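ABC transporter, substrate binding protein (PDB 3EAF) probably serves as the solute-binding component of an ABC transporter, capturing a still unidentified substrate for import, and carries a bound magnesium ion. Local coordinates at residues Ser104-Ser108 / Ala109-Val113; Leu171-Val174 / Gly175-Asp178; Gln264-Glu267 / Gly268-Thr271; Asn279-Ser282 / Glu283-Asn287. All coordinates share one frame; numbering follows the deposited sequence.

Contact 1. Residues Ser104-Ser108 / Ala109-Val113; sequences SASYS and AKLLV
L111 lays its CD1 methyl beside the hydroxyl of S104, with CD1 3.7 Å from OG, and the same methyl lies 4.0 Å from the carbonyl O of S106. S104 OG itself donates to S106 O at 2.8 Å, in the carbonyl plane and on a lone pair. These residues follow strand 101-104 of the first sheet of a periplasmic-binding-protein fold, where an ST turn at S106 leads into a 3-10 turn beginning at A109. The ST turn is defined by S106 OG accepting the N-H of S108 at 158°; T85 of helix 85-98 is hydrogen-bonded to the same hydroxyl. A glycerol bound beside S106 may mark a pocket here. S108 fastens the 3-10 turn twice. Its carbonyl O takes the N-H of L111 at 3.1 Å, the donor lying above the carbonyl plane. Its OG, turned away from its own N (chi1 171°), accepts from K110 N at 3.1 Å with a bent N-H angle of 138°, and K110 CB sits 3.4 Å from that OG. E89 is also hydrogen-bonded to the S108 hydroxyl, while Y119 OH reaches the S108 carbonyl. Placing an alanine at S108 would probably leave both K110 N and the E89 carboxylate without the hydroxyl they share. Y107 takes little part; its OH is hydrogen-bonded to Q292, and the carbonyl O of A105 stands 3.2 Å above its ring plane, over the centre.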
loop_
_atom_site.group_PDB
_atom_site.type_symbol
_atom_site.label_atom_id
_atom_site.label_comp_id
_atom_site.label_asym_id
_atom_site.label_seq_id
_atom_site.Cartn_x
_atom_site.Cartn_y
_atom_site.Cartn_z
ATOM N N SER A 104 1.113 -6.165 5.973
ATOM C CA SER A 104 0.325 -4.954 6.145
ATOM C C SER A 104 0.046 -4.205 4.860
ATOM O O SER A 104 0.831 -4.240 3.911
ATOM C CB SER A 104 1.013 -4.020 7.147
ATOM O OG SER A 104 2.341 -3.721 6.744
ATOM N N ALA A 105 -1.097 -3.532 4.848
ATOM C CA ALA A 105 -1.387 -2.503 3.872
ATOM C C ALA A 105 -0.444 -1.308 4.029
ATOM O O ALA A 105 -0.131 -0.637 3.049
ATOM C CB ALA A 105 -2.810 -2.060 3.999
ATOM N N SER A 106 0.004 -1.039 5.252
ATOM C CA SER A 106 1.048 -0.036 5.464
ATOM C C SER A 106 2.332 -0.488 4.790
ATOM O O SER A 106 2.787 -1.612 5.008
ATOM C CB SER A 106 1.331 0.176 6.947
ATOM O OG SER A 106 2.490 0.988 7.097
ATOM N N TYR A 107 2.902 0.386 3.962
ATOM C CA TYR A 107 4.200 0.117 3.352
ATOM C C TYR A 107 5.302 1.005 3.958
ATOM O O TYR A 107 6.234 1.407 3.263
ATOM C CB TYR A 107 4.134 0.259 1.825
ATOM C CG TYR A 107 2.944 -0.430 1.172
ATOM C CD1 TYR A 107 2.656 -1.778 1.420
ATOM C CD2 TYR A 107 2.119 0.268 0.295
ATOM C CE1 TYR A 107 1.561 -2.407 0.810
ATOM C CE2 TYR A 107 1.035 -0.340 -0.318
ATOM C CZ TYR A 107 0.759 -1.670 -0.060
ATOM O OH TYR A 107 -0.324 -2.251 -0.669
ATOM N N SER A 108 5.202 1.292 5.256
ATOM C CA SER A 108 6.203 2.117 5.954
ATOM C C SER A 108 7.618 1.545 5.922
ATOM O O SER A 108 7.827 0.368 6.239
ATOM C CB SER A 108 5.807 2.334 7.423
ATOM O OG SER A 108 6.874 2.944 8.144
ATOM N N ALA A 109 8.588 2.403 5.598
ATOM C CA ALA A 109 9.997 2.017 5.581
ATOM C C ALA A 109 10.511 1.604 6.958
ATOM O O ALA A 109 11.447 0.804 7.064
ATOM C CB ALA A 109 10.856 3.142 4.997
ATOM N N LYS A 110 9.890 2.141 8.008
ATOM C CA LYS A 110 10.240 1.800 9.387
ATOM C C LYS A 110 10.029 0.311 9.731
ATOM O O LYS A 110 10.650 -0.205 10.663
ATOM C CB LYS A 110 9.497 2.718 10.373
ATOM C CG LYS A 110 9.862 4.196 10.197
ATOM C CD LYS A 110 9.288 5.086 11.285
ATOM C CE LYS A 110 9.870 6.502 11.185
ATOM N NZ LYS A 110 9.214 7.438 12.154
ATOM N N LEU A 111 9.218 -0.399 8.946
ATOM C CA LEU A 111 8.936 -1.814 9.157
ATOM C C LEU A 111 10.061 -2.689 8.617
ATOM O O LEU A 111 10.110 -3.873 9.049
ATOM C CB LEU A 111 7.608 -2.199 8.501
ATOM C CG LEU A 111 6.351 -1.546 9.080
ATOM C CD1 LEU A 111 5.130 -1.898 8.245
ATOM C CD2 LEU A 111 6.151 -1.955 10.531
ATOM N N LEU A 112 10.827 -2.204 7.705
ATOM C CA LEU A 112 11.815 -3.007 6.976
ATOM C C LEU A 112 12.815 -3.747 7.862
ATOM O O LEU A 112 13.275 -4.827 7.497
ATOM C CB LEU A 112 12.553 -2.142 5.937
ATOM C CG LEU A 112 11.704 -1.527 4.816
ATOM C CD1 LEU A 112 12.475 -0.477 4.047
ATOM C CD2 LEU A 112 11.158 -2.590 3.872
ATOM N N VAL A 113 13.134 -3.170 9.022
ATOM C CA VAL A 113 14.104 -3.753 9.953
ATOM C C VAL A 113 13.442 -4.586 11.064
ATOM O O VAL A 113 14.127 -5.125 11.944
ATOM C CB VAL A 113 15.027 -2.668 10.585
ATOM C CG1 VAL A 113 15.934 -2.065 9.532
ATOM C CG2 VAL A 113 14.204 -1.584 11.297
#

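Contact 2. Residues Leu171-Val174 / Gly175-Asp178; sequences LQVV and GDYD
V173 and D176 extend from the same face of strand 171-178, and V174 and Y177 from the other, although strict alternation would pair V173 with Y177. The parity changes at V174-G175. V174 has near-helical backbone angles (phi -95°, psi -13°), and the two residues together take the place of one opposite strand 142-148: V174 bonds to L144 but G175 to L146, which fits a beta bulge. Consistent with this, the directions of the two half-strands differ by 49°. On one face V173 CG1, anti to its backbone N, leans along the chain to 3.9 Å from G175 N and stops 4.3 Å from D176 OD1. That carboxylate is directed elsewhere, its OD2 being held by Y148 OH and by a salt bridge to K163. On the other face V174 CG2 rests 3.6 Å from G175 N, and the Y177 ring reaches back until its OH is 4.1 Å from V174 O. The ring itself packs on I191 and M195 of helix 185-196. Between the half-strands, then, the touch is loose; backbone bonds to strand 142-148 and the D176 pair with Y148 and K163 carry the polar chemistry, which ties this outermost strand to its surroundings rather than across its own bend.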
loop_
_atom_site.group_PDB
_atom_site.type_symbol
_atom_site.label_atom_id
_atom_site.label_comp_id
_atom_site.label_asym_id
_atom_site.label_seq_id
_atom_site.Cartn_x
_atom_site.Cartn_y
_atom_site.Cartn_z
ATOM N N LEU A 171 14.689 18.612 -7.584
ATOM C CA LEU A 171 13.455 19.185 -7.069
ATOM C C LEU A 171 13.715 20.055 -5.843
ATOM O O LEU A 171 14.364 19.622 -4.888
ATOM C CB LEU A 171 12.433 18.080 -6.751
ATOM C CG LEU A 171 11.958 17.189 -7.906
ATOM C CD1 LEU A 171 11.111 16.025 -7.396
ATOM C CD2 LEU A 171 11.198 17.976 -8.958
ATOM N N GLN A 172 13.217 21.287 -5.891
ATOM C CA GLN A 172 13.309 22.216 -4.769
ATOM C C GLN A 172 12.010 22.170 -3.988
ATOM O O GLN A 172 10.957 22.553 -4.502
ATOM C CB GLN A 172 13.620 23.643 -5.265
ATOM C CG GLN A 172 13.138 24.798 -4.353
ATOM C CD GLN A 172 14.003 25.060 -3.110
ATOM O OE1 GLN A 172 15.092 24.498 -2.939
ATOM N NE2 GLN A 172 13.506 25.936 -2.235
ATOM N N VAL A 173 12.083 21.685 -2.750
ATOM C CA VAL A 173 10.916 21.656 -1.863
ATOM C C VAL A 173 10.635 23.078 -1.383
ATOM O O VAL A 173 11.470 23.685 -0.703
ATOM C CB VAL A 173 11.131 20.702 -0.653
ATOM C CG1 VAL A 173 10.010 20.845 0.374
ATOM C CG2 VAL A 173 11.258 19.251 -1.124
ATOM N N VAL A 174 9.459 23.597 -1.738
ATOM C CA VAL A 174 9.098 24.994 -1.448
ATOM C C VAL A 174 8.294 25.180 -0.160
ATOM O O VAL A 174 8.137 26.303 0.319
ATOM C CB VAL A 174 8.336 25.679 -2.627
ATOM C CG1 VAL A 174 9.248 25.844 -3.831
ATOM C CG2 VAL A 174 7.048 24.919 -2.991
ATOM N N GLY A 175 7.786 24.081 0.395
ATOM C CA GLY A 175 7.008 24.144 1.625
ATOM C C GLY A 175 6.281 22.855 1.941
ATOM O O GLY A 175 6.158 21.979 1.081
ATOM N N ASP A 176 5.836 22.751 3.193
ATOM C CA ASP A 176 4.953 21.692 3.675
ATOM C C ASP A 176 3.598 22.323 3.951
ATOM O O ASP A 176 3.528 23.427 4.482
ATOM C CB ASP A 176 5.468 21.101 4.992
ATOM C CG ASP A 176 6.720 20.271 4.822
ATOM O OD1 ASP A 176 7.373 20.351 3.764
ATOM O OD2 ASP A 176 7.058 19.529 5.766
ATOM N N TYR A 177 2.526 21.612 3.612
ATOM C CA TYR A 177 1.164 22.130 3.762
ATOM C C TYR A 177 0.300 21.086 4.457
ATOM O O TYR A 177 0.256 19.924 4.042
ATOM C CB TYR A 177 0.592 22.558 2.393
ATOM C CG TYR A 177 1.480 23.589 1.724
ATOM C CD1 TYR A 177 1.254 24.951 1.898
ATOM C CD2 TYR A 177 2.595 23.200 0.979
ATOM C CE1 TYR A 177 2.090 25.899 1.313
ATOM C CE2 TYR A 177 3.435 24.135 0.403
ATOM C CZ TYR A 177 3.180 25.484 0.571
ATOM O OH TYR A 177 4.020 26.416 -0.009
ATOM N N ASP A 178 -0.374 21.514 5.521
ATOM C CA ASP A 178 -1.066 20.614 6.439
ATOM C C ASP A 178 -2.477 20.285 5.949
ATOM O O ASP A 178 -3.451 20.948 6.319
ATOM C CB ASP A 178 -1.092 21.227 7.852
ATOM C CG ASP A 178 -1.334 20.194 8.947
ATOM O OD1 ASP A 178 -1.842 19.087 8.657
ATOM O OD2 ASP A 178 -1.012 20.495 10.119
#

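Contact 3. Residues Gln264-Glu267 / Gly268-Thr271; sequences QDVE and GIQT
Q270 and T271 supply the first regular helical bonds here: Q270 N donates to V266 O at 2.9 Å with an N-H angle of 161°, nearly along the C=O axis, and T271 N donates to E267 O at 2.8 Å, in the carbonyl plane. The hydroxyl OG1 of T271 also lies 3.0 Å from E267 O. A water spans the side chains of E267 and T271, donating to E267 OE2 at 2.7 Å and standing at the same distance from T271 OG1. The bend of E267 at chi2 (-82°) is what folds its carboxylate back over the turn. Farther out, Q270 is bent likewise (chi2 -53°) and returns its amide toward the preceding loop, where NE2 makes a weak bond to Q264 O at 2.9 Å. Replacing Q270 with an alanine is likely to deprive Q264 O of this weak side-chain donor and to lose the contact of the Q270 chain with V266 O. The apolar part is small: V266 CB meets I269 CG1 at 3.9 Å, the two chains crossing obliquely. I269 continues onto V291, and T271 onto F294 and W298, all of helix 288-304. With V266 at the N-cap position and carbonyls 266 and 267 taking up N-H groups four residues on, this is the opening turn of helix 267-278, its N-cap lacking a polar side chain.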
loop_
_atom_site.group_PDB
_atom_site.type_symbol
_atom_site.label_atom_id
_atom_site.label_comp_id
_atom_site.label_asym_id
_atom_site.label_seq_id
_atom_site.Cartn_x
_atom_site.Cartn_y
_atom_site.Cartn_z
ATOM N N GLN A 264 -5.827 -7.288 -18.167
ATOM C CA GLN A 264 -6.617 -8.321 -18.862
ATOM C C GLN A 264 -5.846 -9.613 -19.107
ATOM O O GLN A 264 -6.428 -10.701 -19.091
ATOM C CB GLN A 264 -7.116 -7.797 -20.209
ATOM C CG GLN A 264 -8.470 -7.132 -20.150
ATOM C CD GLN A 264 -8.769 -6.262 -21.361
ATOM O OE1 GLN A 264 -7.994 -5.362 -21.711
ATOM N NE2 GLN A 264 -9.919 -6.503 -21.985
ATOM N N ASP A 265 -4.542 -9.480 -19.344
ATOM C CA ASP A 265 -3.683 -10.608 -19.688
ATOM C C ASP A 265 -2.694 -10.954 -18.570
ATOM O O ASP A 265 -1.724 -11.683 -18.781
ATOM C CB ASP A 265 -2.965 -10.327 -21.009
ATOM C CG ASP A 265 -3.932 -10.252 -22.185
ATOM O OD1 ASP A 265 -4.500 -11.301 -22.558
ATOM O OD2 ASP A 265 -4.133 -9.152 -22.732
ATOM N N VAL A 266 -2.963 -10.441 -17.370
ATOM C CA VAL A 266 -2.128 -10.736 -16.213
ATOM C C VAL A 266 -2.746 -11.879 -15.415
ATOM O O VAL A 266 -3.914 -11.809 -15.020
ATOM C CB VAL A 266 -1.889 -9.471 -15.329
ATOM C CG1 VAL A 266 -1.122 -9.830 -14.068
ATOM C CG2 VAL A 266 -1.124 -8.405 -16.126
ATOM N N GLU A 267 -1.946 -12.923 -15.192
ATOM C CA GLU A 267 -2.381 -14.152 -14.527
ATOM C C GLU A 267 -3.047 -13.863 -13.177
ATOM O O GLU A 267 -4.162 -14.333 -12.915
ATOM C CB GLU A 267 -1.195 -15.121 -14.385
ATOM C CG GLU A 267 -1.562 -16.587 -14.132
ATOM C CD GLU A 267 -1.882 -16.879 -12.668
ATOM O OE1 GLU A 267 -1.483 -16.071 -11.801
ATOM O OE2 GLU A 267 -2.537 -17.912 -12.383
ATOM N N GLY A 268 -2.377 -13.063 -12.346
ATOM C CA GLY A 268 -2.867 -12.726 -11.005
ATOM C C GLY A 268 -4.162 -11.935 -11.002
ATOM O O GLY A 268 -5.001 -12.131 -10.127
ATOM N N ILE A 269 -4.321 -11.043 -11.978
ATOM C CA ILE A 269 -5.584 -10.335 -12.205
ATOM C C ILE A 269 -6.702 -11.315 -12.610
ATOM O O ILE A 269 -7.839 -11.207 -12.134
ATOM C CB ILE A 269 -5.429 -9.201 -13.272
ATOM C CG1 ILE A 269 -4.474 -8.097 -12.778
ATOM C CG2 ILE A 269 -6.779 -8.595 -13.641
ATOM C CD1 ILE A 269 -4.892 -7.419 -11.469
ATOM N N GLN A 270 -6.377 -12.272 -13.479
ATOM C CA GLN A 270 -7.344 -13.312 -13.859
ATOM C C GLN A 270 -7.682 -14.259 -12.702
ATOM O O GLN A 270 -8.795 -14.788 -12.632
ATOM C CB GLN A 270 -6.876 -14.087 -15.098
ATOM C CG GLN A 270 -6.938 -13.267 -16.390
ATOM C CD GLN A 270 -8.304 -12.627 -16.631
ATOM O OE1 GLN A 270 -9.341 -13.254 -16.439
ATOM N NE2 GLN A 270 -8.300 -11.381 -17.049
ATOM N N THR A 271 -6.716 -14.462 -11.804
ATOM C CA THR A 271 -6.924 -15.234 -10.578
ATOM C C THR A 271 -7.964 -14.551 -9.676
ATOM O O THR A 271 -8.856 -15.206 -9.132
ATOM C CB THR A 271 -5.581 -15.447 -9.833
ATOM O OG1 THR A 271 -4.716 -16.275 -10.630
ATOM C CG2 THR A 271 -5.784 -16.095 -8.477
HETATM O O HOH W 1 -3.194 -18.396 -9.839
#

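Contact 4. Residues Asn279-Ser282 / Glu283-Asn287; sequences NGVS and EDQIN
S282 and D284 meet because the S282 hydroxyl is anti to its backbone N (chi1 165°), while D284 CG stands between its own N and carbonyl carbon (chi1 70°), curling the carboxylate back. OG then donates to D284 OD1 at 2.6 Å, approaching from above the carboxylate plane, 64° out of it, and not edge-on. The same two residues bracket the start of a 3-10 turn. S282 O receives the N-H of Q285 at 3.0 Å, with the donor again lifted out of the carbonyl plane. E283 O likewise accepts from I286 N at 3.1 Å. Q285 CB lies 3.3 Å from S282 O, and its extended chain runs at about a right angle to V281, so that the amide OE1 comes to 3.6 Å from V281 CG1. That methyl also faces I286 CD1 at 4.2 Å. V281 and I286 both rest on L30 of helix 18-38, and I286 reaches I272 and F273 of helix 267-278. The segment thus joins helix 267-278 to helix 288-304, whose N-cap N287 holds the N-H of V290 with its OD1. The chemistry divides by side: apolar V281 and I286 seat the turn on the helices, whereas on the exposed side a serine proton probably offsets part of the charge of D284, within a turn that its backbone bonds already define.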
loop_
_atom_site.group_PDB
_atom_site.type_symbol
_atom_site.label_atom_id
_atom_site.label_comp_id
_atom_site.label_asym_id
_atom_site.label_seq_id
_atom_site.Cartn_x
_atom_site.Cartn_y
_atom_site.Cartn_z
ATOM N N ASN A 279 -17.332 -16.479 -5.880
ATOM C CA ASN A 279 -17.920 -15.933 -4.665
ATOM C C ASN A 279 -19.020 -14.888 -4.904
ATOM O O ASN A 279 -19.377 -14.132 -4.007
ATOM C CB ASN A 279 -16.810 -15.420 -3.741
ATOM C CG ASN A 279 -15.947 -16.550 -3.193
ATOM O OD1 ASN A 279 -16.309 -17.208 -2.221
ATOM N ND2 ASN A 279 -14.800 -16.776 -3.818
ATOM N N GLY A 280 -19.568 -14.871 -6.112
ATOM C CA GLY A 280 -20.715 -14.027 -6.437
ATOM C C GLY A 280 -20.448 -12.537 -6.336
ATOM O O GLY A 280 -21.343 -11.767 -5.972
ATOM N N VAL A 281 -19.216 -12.136 -6.652
ATOM C CA VAL A 281 -18.823 -10.725 -6.688
ATOM C C VAL A 281 -18.766 -10.252 -8.141
ATOM O O VAL A 281 -18.077 -10.846 -8.974
ATOM C CB VAL A 281 -17.447 -10.492 -5.989
ATOM C CG1 VAL A 281 -16.934 -9.078 -6.231
ATOM C CG2 VAL A 281 -17.545 -10.775 -4.494
ATOM N N SER A 282 -19.497 -9.178 -8.431
ATOM C CA SER A 282 -19.553 -8.601 -9.768
ATOM C C SER A 282 -18.171 -8.135 -10.246
ATOM O O SER A 282 -17.391 -7.575 -9.465
ATOM C CB SER A 282 -20.554 -7.447 -9.780
ATOM O OG SER A 282 -20.400 -6.649 -10.936
ATOM N N GLU A 283 -17.879 -8.375 -11.525
ATOM C CA GLU A 283 -16.595 -8.023 -12.144
ATOM C C GLU A 283 -16.219 -6.549 -11.947
ATOM O O GLU A 283 -15.049 -6.233 -11.690
ATOM C CB GLU A 283 -16.597 -8.396 -13.638
ATOM C CG GLU A 283 -15.393 -7.880 -14.447
ATOM C CD GLU A 283 -15.389 -8.324 -15.917
ATOM O OE1 GLU A 283 -16.438 -8.796 -16.426
ATOM O OE2 GLU A 283 -14.323 -8.190 -16.566
ATOM N N ASP A 284 -17.206 -5.659 -12.049
ATOM C CA ASP A 284 -16.969 -4.221 -11.895
ATOM C C ASP A 284 -16.623 -3.769 -10.461
ATOM O O ASP A 284 -16.332 -2.591 -10.228
ATOM C CB ASP A 284 -18.139 -3.403 -12.474
ATOM C CG ASP A 284 -19.431 -3.518 -11.654
ATOM O OD1 ASP A 284 -19.475 -4.222 -10.619
ATOM O OD2 ASP A 284 -20.428 -2.884 -12.067
ATOM N N GLN A 285 -16.654 -4.702 -9.511
ATOM C CA GLN A 285 -16.245 -4.418 -8.141
ATOM C C GLN A 285 -14.766 -4.724 -7.916
ATOM O O GLN A 285 -14.235 -4.487 -6.834
ATOM C CB GLN A 285 -17.109 -5.194 -7.142
ATOM C CG GLN A 285 -18.576 -4.784 -7.159
ATOM C CD GLN A 285 -19.361 -5.314 -5.968
ATOM O OE1 GLN A 285 -18.907 -6.210 -5.249
ATOM N NE2 GLN A 285 -20.552 -4.751 -5.751
ATOM N N ILE A 286 -14.107 -5.255 -8.941
ATOM C CA ILE A 286 -12.694 -5.613 -8.841
ATOM C C ILE A 286 -11.854 -4.417 -9.283
ATOM O O ILE A 286 -11.910 -3.995 -10.440
ATOM C CB ILE A 286 -12.365 -6.881 -9.666
ATOM C CG1 ILE A 286 -13.261 -8.059 -9.234
ATOM C CG2 ILE A 286 -10.873 -7.238 -9.581
ATOM C CD1 ILE A 286 -13.116 -8.477 -7.768
ATOM N N ASN A 287 -11.096 -3.869 -8.340
ATOM C CA ASN A 287 -10.311 -2.661 -8.567
ATOM C C ASN A 287 -8.952 -2.784 -7.883
ATOM O O ASN A 287 -8.664 -3.807 -7.265
ATOM C CB ASN A 287 -11.079 -1.424 -8.070
ATOM C CG ASN A 287 -11.524 -1.550 -6.610
ATOM O OD1 ASN A 287 -10.742 -1.911 -5.732
ATOM N ND2 ASN A 287 -12.787 -1.256 -6.356
#

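In the fold
Contact 1 is buried, whereas contacts 2 and 4 are at the surface and contact 3 is partly buried. Contacts 3 and 4 are neighbours, with centres about 14 Å apart, one at the start of helix 267-278 and the other beyond its end; both touch or lead into helix 288-304. Contact 2 lies across the chain's centre, about 40 Å from contact 4 between centres, on an outermost strand of the second sheet. Contacts 1 and 4 use serines around 3-10 turns, but the buried serines engage helix 85-98, while the exposed one pairs locally. Contact 3 relies on helical bonds and water, contact 2 on loose van der Waals touches, its polar bonds going to strand 142-148 and nearby.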